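Local coordinates for protein putative oxidoreductase (Bacteroides fragilis NCTC 9343, PDB 3FHL) that probably acts as a nucleotide-dependent oxidoreductase of the Gfo/Idh/MocA family, with an NAD-binding Rossmann domain joined to an alpha/beta domain, at residues 196-201 against 342-347; 211-216 against 230-235; 34-39 against 49-54. All coordinates share one frame; numbering follows the deposited sequence.

In the fold
From the N terminus the chain first builds the Rossmann domain, and there contact 3 closes a short loop, setting strand 52-54 beside strand 31-37 at one edge of the parallel sheet. The chain then runs on into the C-terminal alpha/beta domain before contact 1 opens at strand 194-202. Contact 2, the hairpin of strands 213-221 and 228-234, is nested inside the long loop that contact 1 closes when helix 328-347 returns to pack on 196-201. Contacts 1 and 2 share one mixed sheet and touch directly, with Asp200 and Ile215 hydrogen-bonded through their backbones; contact 3 lies about 40 Å from contact 2, centre to centre.

Contact 1: 196-201 against 342-347; sequences AVFADL and YQSHRE
Leu201 lies over one face of the His345 ring where strand 196-201 meets helix 342-347. Its CB stands 3.9 Å from the centroid of the His345 ring and only 6° off the normal, a CH-pi contact; Leu201 CG is nearest CG and CB of His345. With chi1 at 164°, His345 CG lies anti to the backbone N, and the ring meets Leu201 obliquely, face toward its CB. The other apolar contact is made by a single methyl: Leu201 CD1 reaches Tyr342 CE1 at 3.4 Å, the two side chains crossing at about a right angle.

The polar contacts centre on Ser344 and two waters. One direct hydrogen bond spans the interface, from Ala199 N to Ser344 OG, 3.1 Å long and fairly straight. Ser344 OG also bonds to Lys349 O, so the hydroxyl links the strand to Lys349 further along the chain. Beside it, a water donates to both Ala199 O and Ser344 O, each at 2.8 Å, joining the two backbones. A second water donates to Asp200 OD1 at 2.7 Å. That carboxylate also forms a salt bridge with Lys228 of the second subunit.

The axes of the two segments approach to 6.4 Å and cross at -63°, a helix packed on a sheet of the C-terminal alpha/beta domain. Tyr342 OH is hydrogen-bonded to Asp211, and its ring meets that of Tyr177. Phe198 turns away from the helix and stacks on Phe198 of the second subunit, while strands 213-221 and 351-352 flank the strand within the sheet and helix 175-178 adjoins Leu201 and Tyr342.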
ATOM      1  N   ALA C 196      -3.378 -18.311   2.105  1.00 31.80           N
ATOM      2  CA  ALA C 196      -2.979 -18.025   0.730  1.00 32.28           C
ATOM      3  C   ALA C 196      -2.068 -16.796   0.636  1.00 27.92           C
ATOM      4  O   ALA C 196      -1.967 -16.015   1.580  1.00 31.44           O
ATOM      5  CB  ALA C 196      -4.229 -17.857  -0.159  1.00 28.27           C
ATOM      6  N   VAL C 197      -1.391 -16.648  -0.497  1.00 29.34           N
ATOM      7  CA  VAL C 197      -0.488 -15.509  -0.725  1.00 26.90           C
ATOM      8  C   VAL C 197      -0.766 -14.856  -2.089  1.00 30.23           C
ATOM      9  O   VAL C 197      -0.855 -15.541  -3.104  1.00 25.85           O
ATOM     10  CB  VAL C 197       1.005 -15.933  -0.644  1.00 26.23           C
ATOM     11  CG1 VAL C 197       1.952 -14.791  -1.113  1.00 27.39           C
ATOM     12  CG2 VAL C 197       1.384 -16.365   0.794  1.00 27.26           C
ATOM     13  N   PHE C 198      -0.925 -13.534  -2.100  1.00 27.16           N
ATOM     14  CA  PHE C 198      -0.829 -12.785  -3.335  1.00 26.09           C
ATOM     15  C   PHE C 198       0.434 -11.934  -3.272  1.00 25.74           C
ATOM     16  O   PHE C 198       0.740 -11.352  -2.231  1.00 25.91           O
ATOM     17  CB  PHE C 198      -2.072 -11.906  -3.563  1.00 25.75           C
ATOM     18  CG  PHE C 198      -1.853 -10.813  -4.602  1.00 30.74           C
ATOM     19  CD1 PHE C 198      -2.098 -11.060  -5.950  1.00 31.93           C
ATOM     20  CD2 PHE C 198      -1.360  -9.563  -4.233  1.00 31.76           C
ATOM     21  CE1 PHE C 198      -1.880 -10.065  -6.909  1.00 30.95           C
ATOM     22  CE2 PHE C 198      -1.132  -8.571  -5.183  1.00 32.33           C
ATOM     23  CZ  PHE C 198      -1.399  -8.826  -6.525  1.00 31.74           C
ATOM     24  N   ALA C 199       1.171 -11.873  -4.374  1.00 25.66           N
ATOM     25  CA  ALA C 199       2.289 -10.936  -4.476  1.00 26.06           C
ATOM     26  C   ALA C 199       2.404 -10.331  -5.862  1.00 31.61           C
ATOM     27  O   ALA C 199       2.111 -10.978  -6.862  1.00 27.95           O
ATOM     28  CB  ALA C 199       3.598 -11.621  -4.120  1.00 27.99           C
ATOM     29  N   ASP C 200       2.870  -9.090  -5.911  1.00 33.05           N
ATOM     30  CA  ASP C 200       3.230  -8.464  -7.163  1.00 32.12           C
ATOM     31  C   ASP C 200       4.593  -7.841  -6.955  1.00 28.93           C
ATOM     32  O   ASP C 200       4.792  -7.046  -6.031  1.00 30.33           O
ATOM     33  CB  ASP C 200       2.182  -7.410  -7.557  1.00 36.03           C
ATOM     34  CG  ASP C 200       2.412  -6.829  -8.963  1.00 41.89           C
ATOM     35  OD1 ASP C 200       3.237  -7.364  -9.734  1.00 40.76           O
ATOM     36  OD2 ASP C 200       1.747  -5.829  -9.302  1.00 39.37           O
ATOM     37  N   LEU C 201       5.538  -8.241  -7.799  1.00 24.28           N
ATOM     38  CA  LEU C 201       6.902  -7.746  -7.711  1.00 29.02           C
ATOM     39  C   LEU C 201       7.198  -6.902  -8.922  1.00 30.02           C
ATOM     40  O   LEU C 201       6.519  -6.999  -9.947  1.00 29.11           O
ATOM     41  CB  LEU C 201       7.922  -8.894  -7.643  1.00 29.51           C
ATOM     42  CG  LEU C 201       7.827 -10.145  -6.757  1.00 39.33           C
ATOM     43  CD1 LEU C 201       9.233 -10.633  -6.509  1.00 36.00           C
ATOM     44  CD2 LEU C 201       7.084  -9.993  -5.438  1.00 29.79           C
ATOM     45  N   TYR C 342       7.020 -15.343  -4.875  1.00 32.94           N
ATOM     46  CA  TYR C 342       7.636 -15.463  -6.195  1.00 33.31           C
ATOM     47  C   TYR C 342       6.752 -16.248  -7.181  1.00 35.86           C
ATOM     48  O   TYR C 342       6.610 -15.853  -8.336  1.00 34.38           O
ATOM     49  CB  TYR C 342       9.060 -16.034  -6.103  1.00 36.94           C
ATOM     50  CG  TYR C 342      10.112 -14.972  -5.794  1.00 37.72           C
ATOM     51  CD1 TYR C 342      10.580 -14.115  -6.786  1.00 46.67           C
ATOM     52  CD2 TYR C 342      10.648 -14.838  -4.518  1.00 45.59           C
ATOM     53  CE1 TYR C 342      11.553 -13.148  -6.513  1.00 43.77           C
ATOM     54  CE2 TYR C 342      11.611 -13.865  -4.232  1.00 41.71           C
ATOM     55  CZ  TYR C 342      12.055 -13.018  -5.229  1.00 45.71           C
ATOM     56  OH  TYR C 342      13.013 -12.048  -4.954  1.00 44.88           O
ATOM     57  N   GLN C 343       6.110 -17.309  -6.702  1.00 35.70           N
ATOM     58  CA  GLN C 343       5.253 -18.135  -7.547  1.00 37.04           C
ATOM     59  C   GLN C 343       3.983 -17.378  -7.971  1.00 32.94           C
ATOM     60  O   GLN C 343       3.554 -17.477  -9.114  1.00 37.44           O
ATOM     61  CB  GLN C 343       4.908 -19.443  -6.827  1.00 34.46           C
ATOM     62  CG  GLN C 343       4.117 -20.446  -7.666  1.00 42.25           C
ATOM     63  CD  GLN C 343       3.498 -21.556  -6.838  1.00 42.69           C
ATOM     64  OE1 GLN C 343       3.878 -21.782  -5.687  1.00 45.28           O
ATOM     65  NE2 GLN C 343       2.531 -22.256  -7.421  1.00 40.89           N
ATOM     66  N   SER C 344       3.395 -16.630  -7.043  1.00 32.63           N
ATOM     67  CA  SER C 344       2.221 -15.802  -7.306  1.00 34.28           C
ATOM     68  C   SER C 344       2.465 -14.752  -8.374  1.00 34.58           C
ATOM     69  O   SER C 344       1.607 -14.525  -9.240  1.00 38.17           O
ATOM     70  CB  SER C 344       1.745 -15.118  -6.026  1.00 28.65           C
ATOM     71  OG  SER C 344       0.674 -14.232  -6.292  1.00 30.19           O
ATOM     72  N   HIS C 345       3.632 -14.119  -8.305  1.00 29.27           N
ATOM     73  CA  HIS C 345       4.032 -13.116  -9.280  1.00 31.00           C
ATOM     74  C   HIS C 345       4.315 -13.753 -10.645  1.00 37.50           C
ATOM     75  O   HIS C 345       3.789 -13.293 -11.653  1.00 36.96           O
ATOM     76  CB  HIS C 345       5.252 -12.337  -8.776  1.00 27.13           C
ATOM     77  CG  HIS C 345       5.964 -11.558  -9.840  1.00 29.19           C
ATOM     78  ND1 HIS C 345       5.413 -10.455 -10.456  1.00 36.45           N
ATOM     79  CD2 HIS C 345       7.195 -11.711 -10.378  1.00 30.71           C
ATOM     80  CE1 HIS C 345       6.269  -9.970 -11.336  1.00 40.09           C
ATOM     81  NE2 HIS C 345       7.360 -10.713 -11.307  1.00 36.12           N
ATOM     82  N   ARG C 346       5.138 -14.801 -10.660  1.00 36.84           N
ATOM     83  CA  ARG C 346       5.545 -15.484 -11.893  1.00 38.35           C
ATOM     84  C   ARG C 346       4.368 -16.108 -12.654  1.00 38.34           C
ATOM     85  O   ARG C 346       4.311 -16.034 -13.882  1.00 43.61           O
ATOM     86  CB  ARG C 346       6.644 -16.517 -11.592  1.00 37.00           C
ATOM     87  CG  ARG C 346       6.549 -17.855 -12.345  1.00 49.76           C
ATOM     88  CD  ARG C 346       7.804 -18.731 -12.194  1.00 52.49           C
ATOM     89  NE  ARG C 346       8.473 -18.586 -10.895  1.00 66.63           N
ATOM     90  CZ  ARG C 346       8.160 -19.253  -9.783  1.00 65.33           C
ATOM     91  NH1 ARG C 346       7.162 -20.136  -9.766  1.00 59.15           N
ATOM     92  NH2 ARG C 346       8.852 -19.026  -8.676  1.00 61.35           N
ATOM     93  N   GLU C 347       3.422 -16.680 -11.915  1.00 32.38           N
ATOM     94  CA  GLU C 347       2.311 -17.422 -12.496  1.00 38.69           C
ATOM     95  C   GLU C 347       1.016 -16.624 -12.579  1.00 36.76           C
ATOM     96  O   GLU C 347      -0.003 -17.149 -13.050  1.00 36.38           O
ATOM     97  CB  GLU C 347       2.074 -18.709 -11.708  1.00 34.21           C
ATOM     98  CG  GLU C 347       3.235 -19.685 -11.789  1.00 43.25           C
ATOM     99  CD  GLU C 347       2.996 -20.991 -11.038  1.00 49.78           C
ATOM    100  OE1 GLU C 347       1.896 -21.181 -10.461  1.00 52.01           O
ATOM    101  OE2 GLU C 347       3.928 -21.829 -11.024  1.00 58.31           O
TER
HETATM  102  O   HOH W   1       0.380 -12.064  -8.833  1.00 35.68           O
HETATM  103  O   HOH W   2       3.134  -9.770 -10.850  1.00 52.52           O

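Contact 2: 211-216 against 230-235; sequences DDYFII and TLKASY
Phe214 lays one face of its ring over the backbone of the partner strand, with Ala233 N 3.6 Å above the plane and over its centre, while Leu231 O sits at the ring edge. This is the antiparallel beta hairpin of strands 213-221 and 228-234. With chi1 at 69°, CG of Phe214 falls between its own backbone N and carbonyl carbon, swinging the ring across to the other strand; CE2 comes within 3.5 Å of Ala233 CB. The Tyr213 ring, on the opposite side of the sheet, has at its edge Ser234 OG, which is hydrogen-bonded to Leu236 N; the Tyr235 ring has Asp212 CB near its plane.

Phe214 with Ala233 and Ile216 with Leu231 are hydrogen-bonded pairs; Tyr213 with Ser234 and Ile215 with Lys232 are non-hydrogen-bonded. A hydrogen bond from Tyr235 N to Asp212 O continues the bonding past the strands; toward strand 194-202, Asp212 and Tyr213 both face Gly202 in a classic beta bulge.

On the face of Tyr213, Ile215 and Lys232 run side by side, Ile215 CG1 3.7 Å from Lys232 CG. The lysine chain then bends at chi3 (94°). Its NZ forms salt bridges with Glu241 and with Glu148 and Glu150 of the second subunit, and Lys232 CE passes 3.7 Å from Tyr213 OH, itself hydrogen-bonded to that same Glu148.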
ATOM      1  N   ASP C 211      14.256  -7.952  -8.426  1.00 31.75           N
ATOM      2  CA  ASP C 211      13.130  -7.150  -7.943  1.00 28.84           C
ATOM      3  C   ASP C 211      13.559  -6.083  -6.938  1.00 31.71           C
ATOM      4  O   ASP C 211      14.418  -6.319  -6.067  1.00 35.37           O
ATOM      5  CB  ASP C 211      11.992  -8.037  -7.397  1.00 28.28           C
ATOM      6  CG  ASP C 211      12.399  -8.838  -6.159  1.00 37.45           C
ATOM      7  OD1 ASP C 211      13.137  -9.823  -6.312  1.00 39.99           O
ATOM      8  OD2 ASP C 211      11.961  -8.495  -5.040  1.00 34.32           O
ATOM      9  N   ASP C 212      13.006  -4.888  -7.116  1.00 30.54           N
ATOM     10  CA  ASP C 212      13.283  -3.757  -6.244  1.00 30.94           C
ATOM     11  C   ASP C 212      11.972  -3.162  -5.752  1.00 27.76           C
ATOM     12  O   ASP C 212      11.925  -2.025  -5.295  1.00 28.57           O
ATOM     13  CB  ASP C 212      14.173  -2.714  -6.948  1.00 28.23           C
ATOM     14  CG  ASP C 212      13.605  -2.231  -8.293  1.00 37.15           C
ATOM     15  OD1 ASP C 212      12.387  -2.340  -8.528  1.00 29.40           O
ATOM     16  OD2 ASP C 212      14.391  -1.717  -9.124  1.00 37.56           O
ATOM     17  N   TYR C 213      10.910  -3.964  -5.844  1.00 24.74           N
ATOM     18  CA  TYR C 213       9.599  -3.578  -5.363  1.00 22.28           C
ATOM     19  C   TYR C 213       8.846  -4.866  -5.084  1.00 22.92           C
ATOM     20  O   TYR C 213       8.847  -5.771  -5.914  1.00 27.33           O
ATOM     21  CB  TYR C 213       8.822  -2.806  -6.447  1.00 22.69           C
ATOM     22  CG  TYR C 213       7.378  -2.547  -6.092  1.00 28.05           C
ATOM     23  CD1 TYR C 213       7.011  -1.361  -5.466  1.00 23.63           C
ATOM     24  CD2 TYR C 213       6.379  -3.500  -6.355  1.00 23.65           C
ATOM     25  CE1 TYR C 213       5.706  -1.122  -5.109  1.00 31.19           C
ATOM     26  CE2 TYR C 213       5.059  -3.268  -5.991  1.00 25.72           C
ATOM     27  CZ  TYR C 213       4.738  -2.065  -5.376  1.00 26.17           C
ATOM     28  OH  TYR C 213       3.453  -1.791  -5.004  1.00 27.95           O
ATOM     29  N   PHE C 214       8.153  -4.920  -3.955  1.00 23.75           N
ATOM     30  CA  PHE C 214       7.167  -5.997  -3.763  1.00 21.97           C
ATOM     31  C   PHE C 214       5.984  -5.482  -2.989  1.00 23.98           C
ATOM     32  O   PHE C 214       6.114  -4.560  -2.181  1.00 26.51           O
ATOM     33  CB  PHE C 214       7.802  -7.251  -3.108  1.00 22.00           C
ATOM     34  CG  PHE C 214       8.223  -7.074  -1.664  1.00 22.23           C
ATOM     35  CD1 PHE C 214       7.283  -7.076  -0.627  1.00 27.50           C
ATOM     36  CD2 PHE C 214       9.560  -6.927  -1.340  1.00 29.49           C
ATOM     37  CE1 PHE C 214       7.672  -6.913   0.689  1.00 29.27           C
ATOM     38  CE2 PHE C 214       9.959  -6.782  -0.022  1.00 25.67           C
ATOM     39  CZ  PHE C 214       9.006  -6.763   0.994  1.00 27.92           C
ATOM     40  N   ILE C 215       4.819  -6.044  -3.273  1.00 22.65           N
ATOM     41  CA  ILE C 215       3.680  -5.927  -2.389  1.00 22.82           C
ATOM     42  C   ILE C 215       3.152  -7.352  -2.169  1.00 28.22           C
ATOM     43  O   ILE C 215       3.010  -8.110  -3.120  1.00 26.88           O
ATOM     44  CB  ILE C 215       2.579  -4.955  -2.907  1.00 26.69           C
ATOM     45  CG1 ILE C 215       1.459  -4.822  -1.869  1.00 29.36           C
ATOM     46  CG2 ILE C 215       2.038  -5.367  -4.300  1.00 26.53           C
ATOM     47  CD1 ILE C 215       0.630  -3.583  -2.017  1.00 35.64           C
ATOM     48  N   ILE C 216       2.904  -7.701  -0.909  1.00 24.21           N
ATOM     49  CA  ILE C 216       2.466  -9.043  -0.532  1.00 26.03           C
ATOM     50  C   ILE C 216       1.257  -8.960   0.368  1.00 24.81           C
ATOM     51  O   ILE C 216       1.227  -8.202   1.334  1.00 28.61           O
ATOM     52  CB  ILE C 216       3.604  -9.832   0.174  1.00 28.04           C
ATOM     53  CG1 ILE C 216       4.793 -10.008  -0.784  1.00 24.35           C
ATOM     54  CG2 ILE C 216       3.088 -11.180   0.696  1.00 32.44           C
ATOM     55  CD1 ILE C 216       6.098 -10.447  -0.118  1.00 29.04           C
ATOM     56  N   THR C 230      -0.757  -6.277   4.667  1.00 21.32           N
ATOM     57  CA  THR C 230       0.019  -5.828   3.508  1.00 24.17           C
ATOM     58  C   THR C 230       1.476  -5.668   3.900  1.00 24.11           C
ATOM     59  O   THR C 230       1.792  -4.929   4.838  1.00 28.13           O
ATOM     60  CB  THR C 230      -0.466  -4.464   2.956  1.00 24.78           C
ATOM     61  OG1 THR C 230      -1.875  -4.494   2.759  1.00 28.87           O
ATOM     62  CG2 THR C 230       0.185  -4.160   1.629  1.00 29.30           C
ATOM     63  N   LEU C 231       2.364  -6.338   3.171  1.00 20.77           N
ATOM     64  CA  LEU C 231       3.811  -6.163   3.342  1.00 27.42           C
ATOM     65  C   LEU C 231       4.410  -5.579   2.065  1.00 27.02           C
ATOM     66  O   LEU C 231       4.132  -6.055   0.961  1.00 26.94           O
ATOM     67  CB  LEU C 231       4.481  -7.501   3.705  1.00 25.49           C
ATOM     68  CG  LEU C 231       3.757  -8.351   4.765  1.00 23.31           C
ATOM     69  CD1 LEU C 231       4.384  -9.730   4.867  1.00 29.42           C
ATOM     70  CD2 LEU C 231       3.799  -7.654   6.135  1.00 21.79           C
ATOM     71  N   LYS C 232       5.230  -4.546   2.208  1.00 28.28           N
ATOM     72  CA  LYS C 232       5.726  -3.818   1.049  1.00 26.09           C
ATOM     73  C   LYS C 232       7.150  -3.364   1.226  1.00 28.22           C
ATOM     74  O   LYS C 232       7.565  -3.051   2.336  1.00 28.19           O
ATOM     75  CB  LYS C 232       4.913  -2.539   0.848  1.00 30.52           C
ATOM     76  CG  LYS C 232       3.748  -2.619  -0.067  1.00 37.23           C
ATOM     77  CD  LYS C 232       3.127  -1.224  -0.264  1.00 33.72           C
ATOM     78  CE  LYS C 232       3.664  -0.520  -1.495  1.00 32.02           C
ATOM     79  NZ  LYS C 232       2.792   0.671  -1.818  1.00 35.36           N
ATOM     80  N   ALA C 233       7.875  -3.280   0.116  1.00 26.71           N
ATOM     81  CA  ALA C 233       9.143  -2.545   0.090  1.00 29.56           C
ATOM     82  C   ALA C 233       9.428  -2.052  -1.307  1.00 30.58           C
ATOM     83  O   ALA C 233       8.985  -2.657  -2.277  1.00 26.73           O
ATOM     84  CB  ALA C 233      10.306  -3.400   0.586  1.00 27.47           C
ATOM     85  N   SER C 234      10.195  -0.965  -1.406  1.00 25.48           N
ATOM     86  CA  SER C 234      10.508  -0.378  -2.697  1.00 31.40           C
ATOM     87  C   SER C 234      11.750   0.477  -2.568  1.00 28.02           C
ATOM     88  O   SER C 234      11.978   1.089  -1.526  1.00 31.24           O
ATOM     89  CB  SER C 234       9.338   0.489  -3.197  1.00 26.85           C
ATOM     90  OG  SER C 234       9.637   1.084  -4.459  1.00 28.53           O
ATOM     91  N   TYR C 235      12.536   0.511  -3.639  1.00 29.35           N
ATOM     92  CA  TYR C 235      13.675   1.418  -3.744  1.00 28.51           C
ATOM     93  C   TYR C 235      13.318   2.744  -4.418  1.00 29.55           C
ATOM     94  O   TYR C 235      14.185   3.586  -4.632  1.00 30.93           O
ATOM     95  CB  TYR C 235      14.828   0.745  -4.485  1.00 35.13           C
ATOM     96  CG  TYR C 235      15.784   0.005  -3.578  1.00 40.74           C
ATOM     97  CD1 TYR C 235      16.540   0.688  -2.625  1.00 41.94           C
ATOM     98  CD2 TYR C 235      15.943  -1.371  -3.681  1.00 42.95           C
ATOM     99  CE1 TYR C 235      17.429   0.016  -1.802  1.00 46.40           C
ATOM    100  CE2 TYR C 235      16.837  -2.052  -2.865  1.00 49.09           C
ATOM    101  CZ  TYR C 235      17.567  -1.355  -1.922  1.00 47.47           C
ATOM    102  OH  TYR C 235      18.440  -2.038  -1.104  1.00 53.49           O
TER

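Contact 3: 34-39 against 49-54; sequences YKIVER and PQASIV
Tyr34 O accepts a hydrogen bond from Ser52 N at 2.8 Å. It also takes one from a water that donates to Gln50 O as well and accepts from Ser52 OG. Lys35 comes next, its CG 3.8 Å from Ser52 CB; its extended chain crosses the Val54 side chain at about a right angle on its way to a salt bridge between NZ and Asp63. Ile36 pairs through both backbone groups: its N bonds to Ser52 O and its O accepts from Val54 N. On the sheet's other face, chi1 of -59° puts Ile36 CG1 anti to the carbonyl carbon, and from there CD1 meets Ala51 CB at 3.8 Å. Four such backbone bonds join parallel strands of the Rossmann-fold sheet, where 52-54 forms one edge within this chain. Val37 returns to the face of Lys35, and its CG2 touches CG2 of Val54 at 3.8 Å, with Leu60 of helix 58-61 packed on both valines. At Glu38 the strand has ended, yet its N still bonds to Val54 O at 2.9 Å. The side chain crosses Ile53 obliquely, OE1 3.7 Å from Ile53 CD1; its carboxylate is held by Ser44 OG and Leu43 N.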
ATOM      1  N   TYR C  34      34.375 -15.967  23.925  1.00 38.06           N
ATOM      2  CA  TYR C  34      35.536 -16.770  24.292  1.00 39.54           C
ATOM      3  C   TYR C  34      36.515 -16.890  23.129  1.00 37.63           C
ATOM      4  O   TYR C  34      37.707 -16.605  23.283  1.00 43.06           O
ATOM      5  CB  TYR C  34      35.084 -18.141  24.825  1.00 37.06           C
ATOM      6  CG  TYR C  34      36.218 -19.097  25.114  1.00 40.93           C
ATOM      7  CD1 TYR C  34      37.254 -18.746  25.989  1.00 38.02           C
ATOM      8  CD2 TYR C  34      36.264 -20.350  24.501  1.00 41.07           C
ATOM      9  CE1 TYR C  34      38.310 -19.624  26.246  1.00 43.34           C
ATOM     10  CE2 TYR C  34      37.314 -21.238  24.754  1.00 44.17           C
ATOM     11  CZ  TYR C  34      38.332 -20.868  25.626  1.00 39.33           C
ATOM     12  OH  TYR C  34      39.370 -21.741  25.876  1.00 46.79           O
ATOM     13  N   LYS C  35      36.011 -17.283  21.966  1.00 36.54           N
ATOM     14  CA  LYS C  35      36.865 -17.483  20.806  1.00 40.57           C
ATOM     15  C   LYS C  35      36.320 -16.869  19.523  1.00 42.00           C
ATOM     16  O   LYS C  35      35.146 -17.015  19.216  1.00 39.01           O
ATOM     17  CB  LYS C  35      37.141 -18.971  20.603  1.00 39.13           C
ATOM     18  CG  LYS C  35      38.403 -19.422  21.277  1.00 46.11           C
ATOM     19  CD  LYS C  35      38.642 -20.900  21.094  1.00 40.57           C
ATOM     20  CE  LYS C  35      39.910 -21.271  21.822  1.00 41.17           C
ATOM     21  NZ  LYS C  35      40.074 -22.732  22.051  1.00 41.22           N
ATOM     22  N   ILE C  36      37.187 -16.187  18.777  1.00 40.47           N
ATOM     23  CA  ILE C  36      36.805 -15.587  17.496  1.00 37.16           C
ATOM     24  C   ILE C  36      37.682 -16.138  16.371  1.00 42.69           C
ATOM     25  O   ILE C  36      38.910 -16.063  16.439  1.00 40.97           O
ATOM     26  CB  ILE C  36      36.886 -14.027  17.536  1.00 38.87           C
ATOM     27  CG1 ILE C  36      35.963 -13.458  18.627  1.00 32.13           C
ATOM     28  CG2 ILE C  36      36.529 -13.426  16.183  1.00 37.65           C
ATOM     29  CD1 ILE C  36      36.239 -12.004  18.992  1.00 34.82           C
ATOM     30  N   VAL C  37      37.051 -16.702  15.343  1.00 39.19           N
ATOM     31  CA  VAL C  37      37.775 -17.078  14.130  1.00 39.83           C
ATOM     32  C   VAL C  37      38.133 -15.843  13.294  1.00 42.56           C
ATOM     33  O   VAL C  37      37.262 -15.100  12.819  1.00 40.72           O
ATOM     34  CB  VAL C  37      36.992 -18.054  13.247  1.00 35.74           C
ATOM     35  CG1 VAL C  37      37.839 -18.498  12.048  1.00 38.98           C
ATOM     36  CG2 VAL C  37      36.547 -19.255  14.043  1.00 36.89           C
ATOM     37  N   GLU C  38      39.430 -15.626  13.142  1.00 42.17           N
ATOM     38  CA  GLU C  38      39.953 -14.692  12.162  1.00 42.70           C
ATOM     39  C   GLU C  38      41.012 -15.470  11.400  1.00 46.63           C
ATOM     40  O   GLU C  38      42.005 -15.896  11.996  1.00 48.65           O
ATOM     41  CB  GLU C  38      40.562 -13.469  12.843  1.00 41.50           C
ATOM     42  CG  GLU C  38      39.559 -12.565  13.563  1.00 39.33           C
ATOM     43  CD  GLU C  38      40.117 -11.177  13.838  1.00 49.81           C
ATOM     44  OE1 GLU C  38      40.201 -10.791  15.022  1.00 47.29           O
ATOM     45  OE2 GLU C  38      40.487 -10.475  12.871  1.00 52.78           O
ATOM     46  N   ARG C  39      40.795 -15.676  10.099  1.00 48.12           N
ATOM     47  CA  ARG C  39      41.683 -16.522   9.287  1.00 51.02           C
ATOM     48  C   ARG C  39      43.101 -15.971   9.098  1.00 48.97           C
ATOM     49  O   ARG C  39      44.046 -16.750   8.959  1.00 48.21           O
ATOM     50  CB  ARG C  39      41.051 -16.853   7.933  1.00 50.97           C
ATOM     51  CG  ARG C  39      39.928 -17.892   8.008  1.00 57.80           C
ATOM     52  CD  ARG C  39      39.541 -18.413   6.622  1.00 63.11           C
ATOM     53  NE  ARG C  39      38.745 -17.447   5.855  1.00 77.43           N
ATOM     54  CZ  ARG C  39      38.250 -17.663   4.635  1.00 78.55           C
ATOM     55  NH1 ARG C  39      37.538 -16.718   4.034  1.00 79.21           N
ATOM     56  NH2 ARG C  39      38.462 -18.817   4.010  1.00 74.46           N
ATOM     57  N   PRO C  49      40.021  -7.691  23.835  1.00 47.32           N
ATOM     58  CA  PRO C  49      41.372  -8.225  24.037  1.00 50.05           C
ATOM     59  C   PRO C  49      41.424  -9.509  24.884  1.00 48.62           C
ATOM     60  O   PRO C  49      42.475 -10.139  24.960  1.00 51.88           O
ATOM     61  CB  PRO C  49      42.093  -7.078  24.758  1.00 47.50           C
ATOM     62  CG  PRO C  49      41.025  -6.374  25.506  1.00 49.04           C
ATOM     63  CD  PRO C  49      39.770  -6.503  24.680  1.00 48.05           C
ATOM     64  N   GLN C  50      40.294  -9.880  25.486  1.00 46.73           N
ATOM     65  CA  GLN C  50      40.195 -11.065  26.344  0.50 48.39           C
ATOM     66  C   GLN C  50      39.672 -12.280  25.583  1.00 48.15           C
ATOM     67  O   GLN C  50      39.633 -13.392  26.119  1.00 46.52           O
ATOM     68  CB  GLN C  50      39.289 -10.784  27.549  0.50 49.37           C
ATOM     69  CG  GLN C  50      39.921  -9.946  28.654  0.50 53.73           C
ATOM     70  CD  GLN C  50      38.935  -9.602  29.757  0.50 54.05           C
ATOM     71  OE1 GLN C  50      38.056  -8.756  29.580  0.50 59.04           O
ATOM     72  NE2 GLN C  50      39.081 -10.252  30.908  0.50 55.33           N
ATOM     73  N   ALA C  51      39.250 -12.063  24.335  1.00 44.59           N
ATOM     74  CA  ALA C  51      38.831 -13.147  23.454  1.00 43.35           C
ATOM     75  C   ALA C  51      40.072 -13.829  22.898  1.00 44.03           C
ATOM     76  O   ALA C  51      41.140 -13.215  22.816  1.00 47.11           O
ATOM     77  CB  ALA C  51      37.970 -12.618  22.310  1.00 38.10           C
ATOM     78  N   SER C  52      39.935 -15.096  22.523  1.00 42.68           N
ATOM     79  CA  SER C  52      41.039 -15.815  21.891  1.00 44.92           C
ATOM     80  C   SER C  52      40.816 -15.953  20.389  1.00 41.90           C
ATOM     81  O   SER C  52      39.811 -16.512  19.955  1.00 39.40           O
ATOM     82  CB  SER C  52      41.228 -17.195  22.527  1.00 45.04           C
ATOM     83  OG  SER C  52      41.605 -17.072  23.886  1.00 55.82           O
ATOM     84  N   ILE C  53      41.760 -15.446  19.602  1.00 42.49           N
ATOM     85  CA  ILE C  53      41.700 -15.591  18.147  1.00 43.17           C
ATOM     86  C   ILE C  53      42.166 -16.977  17.719  1.00 42.79           C
ATOM     87  O   ILE C  53      43.275 -17.393  18.047  1.00 46.57           O
ATOM     88  CB  ILE C  53      42.500 -14.478  17.408  1.00 45.16           C
ATOM     89  CG1 ILE C  53      41.778 -13.139  17.543  1.00 44.30           C
ATOM     90  CG2 ILE C  53      42.674 -14.819  15.912  1.00 45.24           C
ATOM     91  CD1 ILE C  53      42.687 -11.919  17.479  1.00 39.00           C
ATOM     92  N   VAL C  54      41.301 -17.694  17.011  1.00 38.74           N
ATOM     93  CA  VAL C  54      41.683 -18.935  16.347  1.00 41.00           C
ATOM     94  C   VAL C  54      41.642 -18.738  14.830  1.00 43.67           C
ATOM     95  O   VAL C  54      41.041 -17.783  14.344  1.00 42.21           O
ATOM     96  CB  VAL C  54      40.843 -20.168  16.809  1.00 40.24           C
ATOM     97  CG1 VAL C  54      41.117 -20.471  18.281  1.00 43.05           C
ATOM     98  CG2 VAL C  54      39.351 -19.976  16.566  1.00 41.85           C
TER
HETATM   99  O   HOH W   3      39.337 -16.088  25.473  1.00 42.19           O